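Local coordinates for protein putative S41 protease (PDB 3K50) that is a putative serine protease of peptidase family S41 that probably cleaves peptide bonds, its physiological substrate being unknown, at residues G190-N195 with R214-F219; N195-G200 with D240-L245; Y208-R213 with I282-N287; N225-D230 with A286-S291. All coordinates share one frame; numbering follows the deposited sequence.

Contact 1: G190-N195 with R214-F219; sequences GYLMYN and RAFRDF
The ring of Phe219 turns its edge to strand 190-194: Tyr191 O lies near the ring plane, 3.6 Å from Phe219 CZ, and Leu192 CB follows along the same rim at a looser 4.4 Å. Gly190 comes in obliquely, its CA 3.7 Å from Phe219 CE1, and this is where the backbones run nearest; with no side chain, Gly190 lets the ring come close to the strand backbone there. Elsewhere round Phe219, Phe179 stacks on it and Phe227 meets it edge-to-face. The second ring, Phe216, has Phe219 CD2 over the rim of one face, while the tip of Leu192 reaches it obliquely, CD2 to Phe216 CE1 3.9 Å. Leu192 gets there because its CG is anti to the backbone N (chi1 179°), which carries the branched end off the strand toward the helix; the two side chains cross at about a right angle. No hydrogen bond joins the segments, and every touching residue is buried. Tyr191 sends its ring to the other side of the sheet, where its OH probably hydrogen-bonds to Asp230 OD2. Strand and helix run nearly antiparallel, at 166° with axes 9.8 Å apart, as expected where helix 207-221 packs on the sheet in the beta-alpha-beta crossover from strand 187-194 to strand 226-230.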
loop_
_atom_site.group_PDB
_atom_site.type_symbol
_atom_site.label_atom_id
_atom_site.label_comp_id
_atom_site.label_asym_id
_atom_site.label_seq_id
_atom_site.Cartn_x
_atom_site.Cartn_y
_atom_site.Cartn_z
ATOM N N GLY A 190 0.499 7.847 18.708
ATOM C CA GLY A 190 1.312 8.019 17.515
ATOM C C GLY A 190 0.476 7.639 16.295
ATOM O O GLY A 190 -0.147 6.589 16.296
ATOM N N TYR A 191 0.458 8.485 15.267
ATOM C CA TYR A 191 -0.272 8.172 14.030
ATOM C C TYR A 191 0.746 8.188 12.875
ATOM O O TYR A 191 1.472 9.174 12.679
ATOM C CB TYR A 191 -1.408 9.180 13.747
ATOM C CG TYR A 191 -1.995 9.019 12.353
ATOM C CD1 TYR A 191 -2.859 7.967 12.073
ATOM C CD2 TYR A 191 -1.681 9.891 11.337
ATOM C CE1 TYR A 191 -3.408 7.786 10.827
ATOM C CE2 TYR A 191 -2.204 9.704 10.044
ATOM C CZ TYR A 191 -3.061 8.669 9.811
ATOM O OH TYR A 191 -3.565 8.450 8.586
ATOM N N LEU A 192 0.799 7.103 12.140
ATOM C CA LEU A 192 1.656 7.022 10.982
ATOM C C LEU A 192 0.943 6.490 9.756
ATOM O O LEU A 192 0.479 5.363 9.750
ATOM C CB LEU A 192 2.855 6.107 11.280
ATOM C CG LEU A 192 3.911 5.833 10.199
ATOM C CD1 LEU A 192 4.726 7.097 9.925
ATOM C CD2 LEU A 192 4.815 4.735 10.628
HETATM N N MSE A 193 0.930 7.310 8.709
HETATM C CA MSE A 193 0.452 6.930 7.381
HETATM C C MSE A 193 1.708 6.520 6.565
HETATM O O MSE A 193 2.437 7.376 6.090
HETATM C CB MSE A 193 -0.336 8.071 6.750
HETATM C CG MSE A 193 -1.236 7.658 5.655
HETATM SE SE MSE A 193 -0.512 6.732 4.075
HETATM C CE MSE A 193 -2.259 6.323 3.277
ATOM N N TYR A 194 1.952 5.197 6.482
ATOM C CA TYR A 194 3.142 4.603 5.852
ATOM C C TYR A 194 2.668 3.889 4.614
ATOM O O TYR A 194 1.966 2.883 4.710
ATOM C CB TYR A 194 3.808 3.605 6.800
ATOM C CG TYR A 194 5.097 2.965 6.276
ATOM C CD1 TYR A 194 6.225 3.703 6.118
ATOM C CD2 TYR A 194 5.180 1.597 6.050
ATOM C CE1 TYR A 194 7.455 3.103 5.678
ATOM C CE2 TYR A 194 6.372 0.981 5.621
ATOM C CZ TYR A 194 7.497 1.732 5.449
ATOM O OH TYR A 194 8.666 1.140 5.042
ATOM N N ASN A 195 3.054 4.382 3.446
ATOM C CA ASN A 195 2.357 3.930 2.217
ATOM C C ASN A 195 3.041 2.910 1.330
ATOM O O ASN A 195 2.429 2.440 0.405
ATOM C CB ASN A 195 1.970 5.169 1.373
ATOM C CG ASN A 195 0.691 4.956 0.558
ATOM O OD1 ASN A 195 -0.275 4.424 1.061
ATOM N ND2 ASN A 195 0.718 5.329 -0.705
ATOM N N ARG A 214 13.336 8.228 11.936
ATOM C CA ARG A 214 13.245 9.575 12.476
ATOM C C ARG A 214 11.890 9.818 13.107
ATOM O O ARG A 214 11.823 10.472 14.128
ATOM C CB ARG A 214 13.532 10.596 11.380
ATOM C CG ARG A 214 13.613 12.046 11.889
ATOM C CD ARG A 214 14.487 12.961 11.030
ATOM N NE ARG A 214 14.238 12.821 9.594
ATOM C CZ ARG A 214 14.958 12.090 8.728
ATOM N NH1 ARG A 214 16.049 11.378 9.070
ATOM N NH2 ARG A 214 14.573 12.076 7.469
ATOM N N ALA A 215 10.835 9.327 12.458
ATOM C CA ALA A 215 9.476 9.389 12.939
ATOM C C ALA A 215 9.380 8.644 14.298
ATOM O O ALA A 215 8.804 9.158 15.268
ATOM C CB ALA A 215 8.523 8.718 11.882
ATOM N N PHE A 216 9.965 7.439 14.369
ATOM C CA PHE A 216 9.898 6.662 15.625
ATOM C C PHE A 216 10.694 7.355 16.781
ATOM O O PHE A 216 10.251 7.377 17.929
ATOM C CB PHE A 216 10.282 5.210 15.375
ATOM C CG PHE A 216 9.137 4.356 14.941
ATOM C CD1 PHE A 216 8.603 4.462 13.665
ATOM C CD2 PHE A 216 8.541 3.495 15.819
ATOM C CE1 PHE A 216 7.497 3.729 13.311
ATOM C CE2 PHE A 216 7.485 2.700 15.452
ATOM C CZ PHE A 216 6.948 2.820 14.199
ATOM N N ARG A 217 11.836 7.958 16.472
ATOM C CA ARG A 217 12.541 8.725 17.452
ATOM C C ARG A 217 11.624 9.858 18.000
ATOM O O ARG A 217 11.580 10.078 19.201
ATOM C CB ARG A 217 13.792 9.332 16.825
ATOM C CG ARG A 217 14.710 10.100 17.831
ATOM C CD ARG A 217 15.658 11.055 17.086
ATOM N NE ARG A 217 14.884 11.976 16.251
ATOM C CZ ARG A 217 15.381 12.958 15.504
ATOM N NH1 ARG A 217 16.687 13.208 15.489
ATOM N NH2 ARG A 217 14.541 13.714 14.791
ATOM N N ASP A 218 10.917 10.560 17.115
ATOM C CA ASP A 218 9.988 11.639 17.494
ATOM C C ASP A 218 8.829 11.068 18.319
ATOM O O ASP A 218 8.422 11.664 19.320
ATOM C CB ASP A 218 9.455 12.379 16.258
ATOM C CG ASP A 218 10.523 13.237 15.548
ATOM O OD1 ASP A 218 11.653 13.418 16.102
ATOM O OD2 ASP A 218 10.213 13.720 14.432
ATOM N N PHE A 219 8.357 9.877 17.953
ATOM C CA PHE A 219 7.316 9.247 18.751
ATOM C C PHE A 219 7.778 8.956 20.169
ATOM O O PHE A 219 7.034 9.201 21.092
ATOM C CB PHE A 219 6.804 7.969 18.133
ATOM C CG PHE A 219 5.975 8.180 16.882
ATOM C CD1 PHE A 219 5.018 9.190 16.809
ATOM C CD2 PHE A 219 6.119 7.340 15.815
ATOM C CE1 PHE A 219 4.258 9.353 15.678
ATOM C CE2 PHE A 219 5.348 7.504 14.659
ATOM C CZ PHE A 219 4.444 8.515 14.590
#

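Contact 2: N195-G200 with D240-L245; sequences NEFKAG and DCAQLL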
loop_
_atom_site.group_PDB
_atom_site.type_symbol
_atom_site.label_atom_id
_atom_site.label_comp_id
_atom_site.label_asym_id
_atom_site.label_seq_id
_atom_site.Cartn_x
_atom_site.Cartn_y
_atom_site.Cartn_z
ATOM N N ASN A 195 3.054 4.382 3.446
ATOM C CA ASN A 195 2.357 3.930 2.217
ATOM C C ASN A 195 3.041 2.910 1.330
ATOM O O ASN A 195 2.429 2.440 0.405
ATOM C CB ASN A 195 1.970 5.169 1.373
ATOM C CG ASN A 195 0.691 4.956 0.558
ATOM O OD1 ASN A 195 -0.275 4.424 1.061
ATOM N ND2 ASN A 195 0.718 5.329 -0.705
ATOM N N GLU A 196 4.288 2.558 1.626
ATOM C CA GLU A 196 5.018 1.643 0.791
ATOM C C GLU A 196 6.220 1.133 1.547
ATOM O O GLU A 196 6.916 1.906 2.185
ATOM C CB GLU A 196 5.486 2.356 -0.497
ATOM C CG GLU A 196 6.010 1.439 -1.485
ATOM C CD GLU A 196 6.613 2.119 -2.707
ATOM O OE1 GLU A 196 6.776 3.356 -2.730
ATOM O OE2 GLU A 196 6.940 1.371 -3.647
ATOM N N PHE A 197 6.428 -0.189 1.520
ATOM C CA PHE A 197 7.607 -0.779 2.146
ATOM C C PHE A 197 8.779 -0.660 1.158
ATOM O O PHE A 197 9.131 -1.610 0.436
ATOM C CB PHE A 197 7.331 -2.240 2.555
ATOM C CG PHE A 197 6.337 -2.365 3.694
ATOM C CD1 PHE A 197 5.006 -2.226 3.470
ATOM C CD2 PHE A 197 6.763 -2.617 4.984
ATOM C CE1 PHE A 197 4.098 -2.306 4.515
ATOM C CE2 PHE A 197 5.865 -2.699 6.029
ATOM C CZ PHE A 197 4.527 -2.529 5.791
ATOM N N LYS A 198 9.423 0.489 1.183
ATOM C CA LYS A 198 10.517 0.792 0.276
ATOM C C LYS A 198 11.611 1.494 1.082
ATOM O O LYS A 198 11.324 2.443 1.783
ATOM C CB LYS A 198 9.966 1.675 -0.851
ATOM C CG LYS A 198 10.897 1.757 -2.059
ATOM C CD LYS A 198 10.289 2.591 -3.132
ATOM C CE LYS A 198 11.194 2.757 -4.315
ATOM N NZ LYS A 198 10.491 3.626 -5.299
ATOM N N ALA A 199 12.845 1.029 0.957
ATOM C CA ALA A 199 13.930 1.447 1.797
ATOM C C ALA A 199 14.485 2.794 1.402
ATOM O O ALA A 199 14.853 3.554 2.271
ATOM C CB ALA A 199 15.039 0.341 1.829
ATOM N N GLY A 200 14.498 3.103 0.099
ATOM C CA GLY A 200 15.021 4.364 -0.404
ATOM C C GLY A 200 14.709 4.539 -1.896
ATOM O O GLY A 200 14.141 3.615 -2.527
ATOM N N ASP A 240 12.446 -6.418 4.454
ATOM C CA ASP A 240 13.424 -5.849 5.368
ATOM C C ASP A 240 12.838 -4.562 5.989
ATOM O O ASP A 240 13.091 -4.261 7.153
ATOM C CB ASP A 240 14.778 -5.692 4.664
ATOM C CG ASP A 240 15.443 -7.136 4.287
ATOM O OD1 ASP A 240 15.533 -8.067 5.155
ATOM O OD2 ASP A 240 15.852 -7.340 3.113
ATOM N N CYS A 241 12.065 -3.809 5.212
ATOM C CA CYS A 241 11.340 -2.645 5.729
ATOM C C CYS A 241 10.338 -3.108 6.754
ATOM O O CYS A 241 10.202 -2.492 7.802
ATOM C CB CYS A 241 10.617 -1.876 4.606
ATOM S SG CYS A 241 11.785 -1.106 3.468
ATOM N N ALA A 242 9.641 -4.201 6.457
ATOM C CA ALA A 242 8.657 -4.729 7.383
ATOM C C ALA A 242 9.285 -5.170 8.728
ATOM O O ALA A 242 8.724 -4.928 9.764
ATOM C CB ALA A 242 7.870 -5.888 6.742
ATOM N N GLN A 243 10.450 -5.801 8.678
ATOM C CA GLN A 243 11.169 -6.211 9.856
ATOM C C GLN A 243 11.537 -5.001 10.662
ATOM O O GLN A 243 11.440 -5.039 11.861
ATOM C CB GLN A 243 12.431 -7.001 9.470
ATOM C CG GLN A 243 13.197 -7.545 10.682
ATOM C CD GLN A 243 14.514 -8.189 10.313
ATOM O OE1 GLN A 243 15.036 -7.945 9.226
ATOM N NE2 GLN A 243 15.079 -8.972 11.232
ATOM N N LEU A 244 12.038 -3.960 10.017
ATOM C CA LEU A 244 12.398 -2.715 10.729
ATOM C C LEU A 244 11.185 -2.123 11.501
ATOM O O LEU A 244 11.253 -1.897 12.716
ATOM C CB LEU A 244 12.963 -1.670 9.746
ATOM C CG LEU A 244 13.242 -0.250 10.303
ATOM C CD1 LEU A 244 14.225 -0.276 11.467
ATOM C CD2 LEU A 244 13.698 0.731 9.257
ATOM N N LEU A 245 10.069 -1.961 10.786
ATOM C CA LEU A 245 8.813 -1.441 11.331
ATOM C C LEU A 245 8.341 -2.280 12.551
ATOM O O LEU A 245 8.023 -1.764 13.638
ATOM C CB LEU A 245 7.748 -1.427 10.226
ATOM C CG LEU A 245 6.388 -0.851 10.602
ATOM C CD1 LEU A 245 6.493 0.640 11.185
ATOM C CD2 LEU A 245 5.391 -0.956 9.437
#
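An inverse gamma turn centred on Phe197, in the loop that leaves strand 187-194 for helix 207-221, pushes its aromatic side chain against helix 239-249. Phe197 and Cys241 come together first, CB to CB at 3.9 Å; no hydrogen bond crosses between the segments. With CG anti to its own carbonyl carbon (chi1 -69°), the Phe197 ring then runs along the helix surface and presents an edge to it: Cys241 CB and Ala242 N both lie near the ring plane, the latter 3.6 Å from Phe197 CD2. Further out, Phe197 CE2 rests 3.8 Å from Ala242 CB. A helical turn on, Leu245 reaches the outer end of the ring obliquely, its CD2 3.9 Å from Phe197 CE2, the two side chains crossing at about a right angle.

In the S41 domain, of the ClpP/crotonase type, this joins the loop following one sheet strand to the helix that follows another, 226-230. The ring is also packed by helix 304-312, through Ala304, Ala305 and Val308, and meets Tyr194 edge-to-face.

Cys241 does the rest of the work. Its sulfur lies against the backbone just after the turn, with SG 3.5 Å from Lys198 C and likewise 3.5 Å from Ala199 N, and the same Cys241 SG also touches the methyl of Ala199, 3.9 Å from its CB.

Contact 3: Y208-R213 with I282-N287; sequences YNDDLR and IQSGAN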
loop_
_atom_site.group_PDB
_atom_site.type_symbol
_atom_site.label_atom_id
_atom_site.label_comp_id
_atom_site.label_asym_id
_atom_site.label_seq_id
_atom_site.Cartn_x
_atom_site.Cartn_y
_atom_site.Cartn_z
ATOM N N TYR A 208 14.613 6.158 3.008
ATOM C CA TYR A 208 13.229 6.150 3.553
ATOM C C TYR A 208 13.162 5.410 4.856
ATOM O O TYR A 208 12.366 5.757 5.701
ATOM C CB TYR A 208 12.236 5.541 2.605
ATOM C CG TYR A 208 12.195 6.177 1.223
ATOM C CD1 TYR A 208 12.416 7.539 1.046
ATOM C CD2 TYR A 208 11.826 5.414 0.090
ATOM C CE1 TYR A 208 12.339 8.116 -0.220
ATOM C CE2 TYR A 208 11.723 5.989 -1.188
ATOM C CZ TYR A 208 11.965 7.335 -1.336
ATOM O OH TYR A 208 11.881 7.923 -2.593
ATOM N N ASN A 209 13.970 4.365 4.999
ATOM C CA ASN A 209 14.050 3.707 6.281
ATOM C C ASN A 209 14.568 4.679 7.353
ATOM O O ASN A 209 14.107 4.626 8.492
ATOM C CB ASN A 209 14.942 2.506 6.235
ATOM C CG ASN A 209 14.307 1.349 5.620
ATOM O OD1 ASN A 209 13.085 1.310 5.431
ATOM N ND2 ASN A 209 15.134 0.334 5.316
ATOM N N ASP A 210 15.482 5.583 6.990
ATOM C CA ASP A 210 15.947 6.602 7.948
ATOM C C ASP A 210 14.846 7.637 8.254
ATOM O O ASP A 210 14.785 8.149 9.357
ATOM C CB ASP A 210 17.312 7.220 7.537
ATOM C CG ASP A 210 18.477 6.229 7.768
ATOM O OD1 ASP A 210 18.315 5.341 8.625
ATOM O OD2 ASP A 210 19.541 6.303 7.114
ATOM N N ASP A 211 14.013 7.968 7.275
ATOM C CA ASP A 211 12.831 8.808 7.525
ATOM C C ASP A 211 11.939 8.087 8.543
ATOM O O ASP A 211 11.369 8.709 9.430
ATOM C CB ASP A 211 11.982 8.996 6.261
ATOM C CG ASP A 211 12.623 9.869 5.247
ATOM O OD1 ASP A 211 13.471 10.703 5.639
ATOM O OD2 ASP A 211 12.267 9.748 4.046
ATOM N N LEU A 212 11.740 6.786 8.343
ATOM C CA LEU A 212 10.902 5.991 9.287
ATOM C C LEU A 212 11.501 5.997 10.709
ATOM O O LEU A 212 10.789 6.206 11.692
ATOM C CB LEU A 212 10.694 4.550 8.782
ATOM C CG LEU A 212 9.781 3.580 9.522
ATOM C CD1 LEU A 212 8.330 4.050 9.447
ATOM C CD2 LEU A 212 9.864 2.160 8.948
ATOM N N ARG A 213 12.813 5.805 10.815
ATOM C CA ARG A 213 13.491 5.851 12.086
ATOM C C ARG A 213 13.286 7.179 12.739
ATOM O O ARG A 213 13.137 7.263 13.965
ATOM C CB ARG A 213 14.998 5.627 11.943
ATOM C CG ARG A 213 15.361 4.187 11.615
ATOM C CD ARG A 213 16.833 3.985 11.444
ATOM N NE ARG A 213 17.119 2.545 11.170
ATOM C CZ ARG A 213 17.407 1.999 9.966
ATOM N NH1 ARG A 213 17.482 2.716 8.857
ATOM N NH2 ARG A 213 17.606 0.686 9.852
ATOM N N ILE A 282 17.474 -0.833 14.793
ATOM C CA ILE A 282 16.809 0.416 15.217
ATOM C C ILE A 282 17.652 1.632 14.843
ATOM O O ILE A 282 17.113 2.640 14.329
ATOM C CB ILE A 282 16.472 0.364 16.723
ATOM C CG1 ILE A 282 15.445 -0.787 17.003
ATOM C CG2 ILE A 282 16.007 1.717 17.277
ATOM C CD1 ILE A 282 15.211 -1.082 18.451
ATOM N N GLN A 283 18.948 1.556 15.132
ATOM C CA GLN A 283 19.866 2.645 14.833
ATOM C C GLN A 283 19.302 3.977 15.336
ATOM O O GLN A 283 18.988 4.059 16.523
ATOM C CB GLN A 283 20.222 2.623 13.331
ATOM C CG GLN A 283 20.984 1.361 12.957
ATOM C CD GLN A 283 22.314 1.240 13.665
ATOM O OE1 GLN A 283 23.135 2.195 13.664
ATOM N NE2 GLN A 283 22.562 0.076 14.242
ATOM N N SER A 284 19.138 4.986 14.471
ATOM C CA SER A 284 18.668 6.303 14.870
ATOM C C SER A 284 17.186 6.404 15.224
ATOM O O SER A 284 16.700 7.502 15.626
ATOM C CB SER A 284 18.982 7.320 13.767
ATOM O OG SER A 284 18.526 6.846 12.515
ATOM N N GLY A 285 16.455 5.301 15.070
ATOM C CA GLY A 285 15.053 5.229 15.448
ATOM C C GLY A 285 14.907 4.891 16.931
ATOM O O GLY A 285 15.835 5.139 17.720
ATOM N N ALA A 286 13.762 4.331 17.305
ATOM C CA ALA A 286 13.431 3.971 18.696
ATOM C C ALA A 286 12.388 2.880 18.725
ATOM O O ALA A 286 11.535 2.860 17.855
ATOM C CB ALA A 286 12.871 5.214 19.444
ATOM N N ASN A 287 12.489 1.950 19.687
ATOM C CA ASN A 287 11.464 0.948 19.928
ATOM C C ASN A 287 10.460 1.610 20.875
ATOM O O ASN A 287 10.876 2.282 21.866
ATOM C CB ASN A 287 12.018 -0.325 20.578
ATOM C CG ASN A 287 10.903 -1.193 21.126
ATOM O OD1 ASN A 287 10.503 -1.034 22.267
ATOM N ND2 ASN A 287 10.311 -2.009 20.271
HETATM O O HOH W 1 16.872 8.960 11.200
#
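Arg213 carries this contact, laid along a tight turn of the 282-287 loop. Its CB starts against Gly285, 3.5 Å from Gly285 CA, where the backbones are nearest and a residue without a side chain permits the approach. The CG, anti to the carbonyl carbon (chi1 -73°), passes Ile282 O, and the chain stays extended from there to NE. CD has Ser284 OG on it at 3.5 Å and the same Ile282 O near by. NE gives Ile282 O a weak, bent hydrogen bond, 3.2 Å long with an angle of 125° at the hydrogen; the oxygen sits in plane at the guanidinium edge. Gln283 CB comes up obliquely, 3.8 Å from Arg213 NE.

The loop here is a type II' beta turn from Ile282 to Gly285, and Ile282 O also accepts the turn's own bond from Gly285 N, so this carbonyl takes both that bond and the weak one from Arg213. The contact sets helix 207-221 of the S41 domain against the loop that leads into sheet strand 292-297.

At the tip, NH1 makes a salt bridge one helical turn back, 2.8 Å to Asp210 OD1, arriving from above the carboxylate plane, 39° out of it. NH2 continues to Leu281 O, so the guanidinium is held from the helix and from the loop, which should restrict its rotation. Alongside, a water gives a hydrogen bond to Asp210 O and another links it to Ser284 OG, bridging helix and turn. On the backbone side, Gly285 CA makes a CA-H...O contact with Arg213 O, 3.2 Å away.

Contact 4: N225-D230 with A286-S291; sequences NEFVLD and ANLNLS
This is leucine-on-phenylalanine packing at the start of a strand in the six-stranded mixed sheet of the S41 domain, which is of the ClpP/crotonase type; the loop leading into strand 292-297 folds over the beginning of neighbouring strand 226-230. Phe227, Leu288 and Leu290 carry it. Phe227 has CG anti to the backbone N (chi1 -158°), which carries its ring off the strand, to where the two leucines meet it. Leu290 lays CD1 on the root of that side chain, 3.6 Å from Phe227 CB, whereas Leu288 reaches farther out with its own CD1, 3.8 Å from Phe227 CD2. Both methyls approach the ring obliquely, and each leucine crosses the phenylalanine at about a right angle. Phe216 of helix 207-221 also meets the Phe227 ring, and Leu249 of helix 239-249 touches both Phe227 and Leu290.

An Asx turn spans Leu288: Asn287 OD1 accepts from Asn289 N at 2.8 Å, the donor standing 56° out of the carbonyl plane. No direct hydrogen bond crosses, but at the edge a water donates to Asn225 O and accepts from Ser291 N, 3.1 Å away. Close by, the second methyl of Leu290, CD2, rests against the strand backbone 3.6 Å from Asn225 C.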
loop_
_atom_site.group_PDB
_atom_site.type_symbol
_atom_site.label_atom_id
_atom_site.label_comp_id
_atom_site.label_asym_id
_atom_site.label_seq_id
_atom_site.Cartn_x
_atom_site.Cartn_y
_atom_site.Cartn_z
ATOM N N ASN A 225 2.197 6.082 23.747
ATOM C CA ASN A 225 1.845 4.823 24.427
ATOM C C ASN A 225 0.684 4.088 23.734
ATOM O O ASN A 225 0.266 3.052 24.196
ATOM C CB ASN A 225 1.538 5.039 25.916
ATOM C CG ASN A 225 0.670 6.237 26.167
ATOM O OD1 ASN A 225 -0.411 6.395 25.547
ATOM N ND2 ASN A 225 1.126 7.121 27.095
ATOM N N GLU A 226 0.182 4.631 22.630
ATOM C CA GLU A 226 -0.795 3.941 21.771
ATOM C C GLU A 226 -0.360 4.253 20.335
ATOM O O GLU A 226 0.359 5.217 20.107
ATOM C CB GLU A 226 -2.260 4.377 21.987
ATOM C CG GLU A 226 -2.850 4.095 23.354
ATOM C CD GLU A 226 -3.184 2.648 23.698
ATOM O OE1 GLU A 226 -3.351 1.753 22.833
ATOM O OE2 GLU A 226 -3.389 2.424 24.897
ATOM N N PHE A 227 -0.815 3.459 19.370
ATOM C CA PHE A 227 -0.352 3.641 17.980
ATOM C C PHE A 227 -1.389 3.215 16.904
ATOM O O PHE A 227 -2.020 2.152 16.956
ATOM C CB PHE A 227 0.981 2.900 17.797
ATOM C CG PHE A 227 1.827 3.393 16.652
ATOM C CD1 PHE A 227 1.551 3.030 15.338
ATOM C CD2 PHE A 227 2.943 4.168 16.890
ATOM C CE1 PHE A 227 2.332 3.481 14.290
ATOM C CE2 PHE A 227 3.736 4.603 15.858
ATOM C CZ PHE A 227 3.439 4.287 14.559
ATOM N N VAL A 228 -1.560 4.098 15.926
ATOM C CA VAL A 228 -2.409 3.851 14.777
ATOM C C VAL A 228 -1.498 3.854 13.530
ATOM O O VAL A 228 -0.944 4.897 13.159
ATOM C CB VAL A 228 -3.482 4.907 14.632
ATOM C CG1 VAL A 228 -4.323 4.638 13.393
ATOM C CG2 VAL A 228 -4.342 4.961 15.894
ATOM N N LEU A 229 -1.284 2.676 12.956
ATOM C CA LEU A 229 -0.492 2.500 11.734
ATOM C C LEU A 229 -1.469 2.416 10.525
ATOM O O LEU A 229 -2.198 1.435 10.373
ATOM C CB LEU A 229 0.348 1.237 11.857
ATOM C CG LEU A 229 1.205 0.772 10.676
ATOM C CD1 LEU A 229 2.358 1.673 10.425
ATOM C CD2 LEU A 229 1.708 -0.714 10.949
ATOM N N ASP A 230 -1.459 3.451 9.678
ATOM C CA ASP A 230 -2.377 3.571 8.559
ATOM C C ASP A 230 -1.730 2.965 7.297
ATOM O O ASP A 230 -0.861 3.559 6.673
ATOM C CB ASP A 230 -2.755 5.073 8.423
ATOM C CG ASP A 230 -3.879 5.327 7.464
ATOM O OD1 ASP A 230 -4.223 4.430 6.672
ATOM O OD2 ASP A 230 -4.460 6.442 7.516
ATOM N N ALA A 286 13.762 4.331 17.305
ATOM C CA ALA A 286 13.431 3.971 18.696
ATOM C C ALA A 286 12.388 2.880 18.725
ATOM O O ALA A 286 11.535 2.860 17.855
ATOM C CB ALA A 286 12.871 5.214 19.444
ATOM N N ASN A 287 12.489 1.950 19.687
ATOM C CA ASN A 287 11.464 0.948 19.928
ATOM C C ASN A 287 10.460 1.610 20.875
ATOM O O ASN A 287 10.876 2.282 21.866
ATOM C CB ASN A 287 12.018 -0.325 20.578
ATOM C CG ASN A 287 10.903 -1.193 21.126
ATOM O OD1 ASN A 287 10.503 -1.034 22.267
ATOM N ND2 ASN A 287 10.311 -2.009 20.271
ATOM N N LEU A 288 9.161 1.411 20.623
ATOM C CA LEU A 288 8.142 2.138 21.405
ATOM C C LEU A 288 7.530 1.320 22.549
ATOM O O LEU A 288 6.755 1.853 23.361
ATOM C CB LEU A 288 7.059 2.739 20.481
ATOM C CG LEU A 288 7.544 3.742 19.409
ATOM C CD1 LEU A 288 6.319 4.360 18.679
ATOM C CD2 LEU A 288 8.435 4.874 19.934
ATOM N N ASN A 289 7.938 0.058 22.656
ATOM C CA ASN A 289 7.471 -0.808 23.684
ATOM C C ASN A 289 5.975 -0.817 23.810
ATOM O O ASN A 289 5.452 -0.675 24.919
ATOM C CB ASN A 289 8.099 -0.410 25.016
ATOM C CG ASN A 289 7.853 -1.424 26.135
ATOM O OD1 ASN A 289 7.718 -2.620 25.941
ATOM N ND2 ASN A 289 7.776 -0.920 27.306
ATOM N N LEU A 290 5.271 -1.002 22.700
ATOM C CA LEU A 290 3.823 -1.018 22.740
ATOM C C LEU A 290 3.281 -2.409 22.966
ATOM O O LEU A 290 3.903 -3.380 22.597
ATOM C CB LEU A 290 3.255 -0.510 21.409
ATOM C CG LEU A 290 3.561 0.902 20.922
ATOM C CD1 LEU A 290 3.425 0.849 19.395
ATOM C CD2 LEU A 290 2.651 1.967 21.611
ATOM N N SER A 291 2.053 -2.487 23.484
ATOM C CA SER A 291 1.340 -3.775 23.729
ATOM C C SER A 291 0.144 -4.012 22.766
ATOM O O SER A 291 -0.305 -5.132 22.594
ATOM C CB SER A 291 0.854 -3.778 25.200
ATOM O OG SER A 291 -0.031 -2.648 25.432
HETATM O O HOH W 2 0.010 -0.212 23.828
#

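All four contacts lie in the S41 domain, two of them on helix 207-221. Contacts 1 and 3 use successive parts of that helix, their centres about 9 Å apart: one faces the sheet, the other the 282-287 loop. Contact 4, also about 9 Å from contact 1, sits on strand 226-230, next to strand 187-194 in the same sheet; it opens only after contact 1 has closed, whereas contact 2 interleaves with the other three and contact 3 with contact 1. Contacts 3 and 4 share Ala286 and Asn287. Contact 2 brings in helix 239-249 and shares Asn195 with contact 1. Its centre is about 16 Å from that of contact 4, yet Leu245 touches Leu229, so apolar packing between sheet and helices runs on from one to the other.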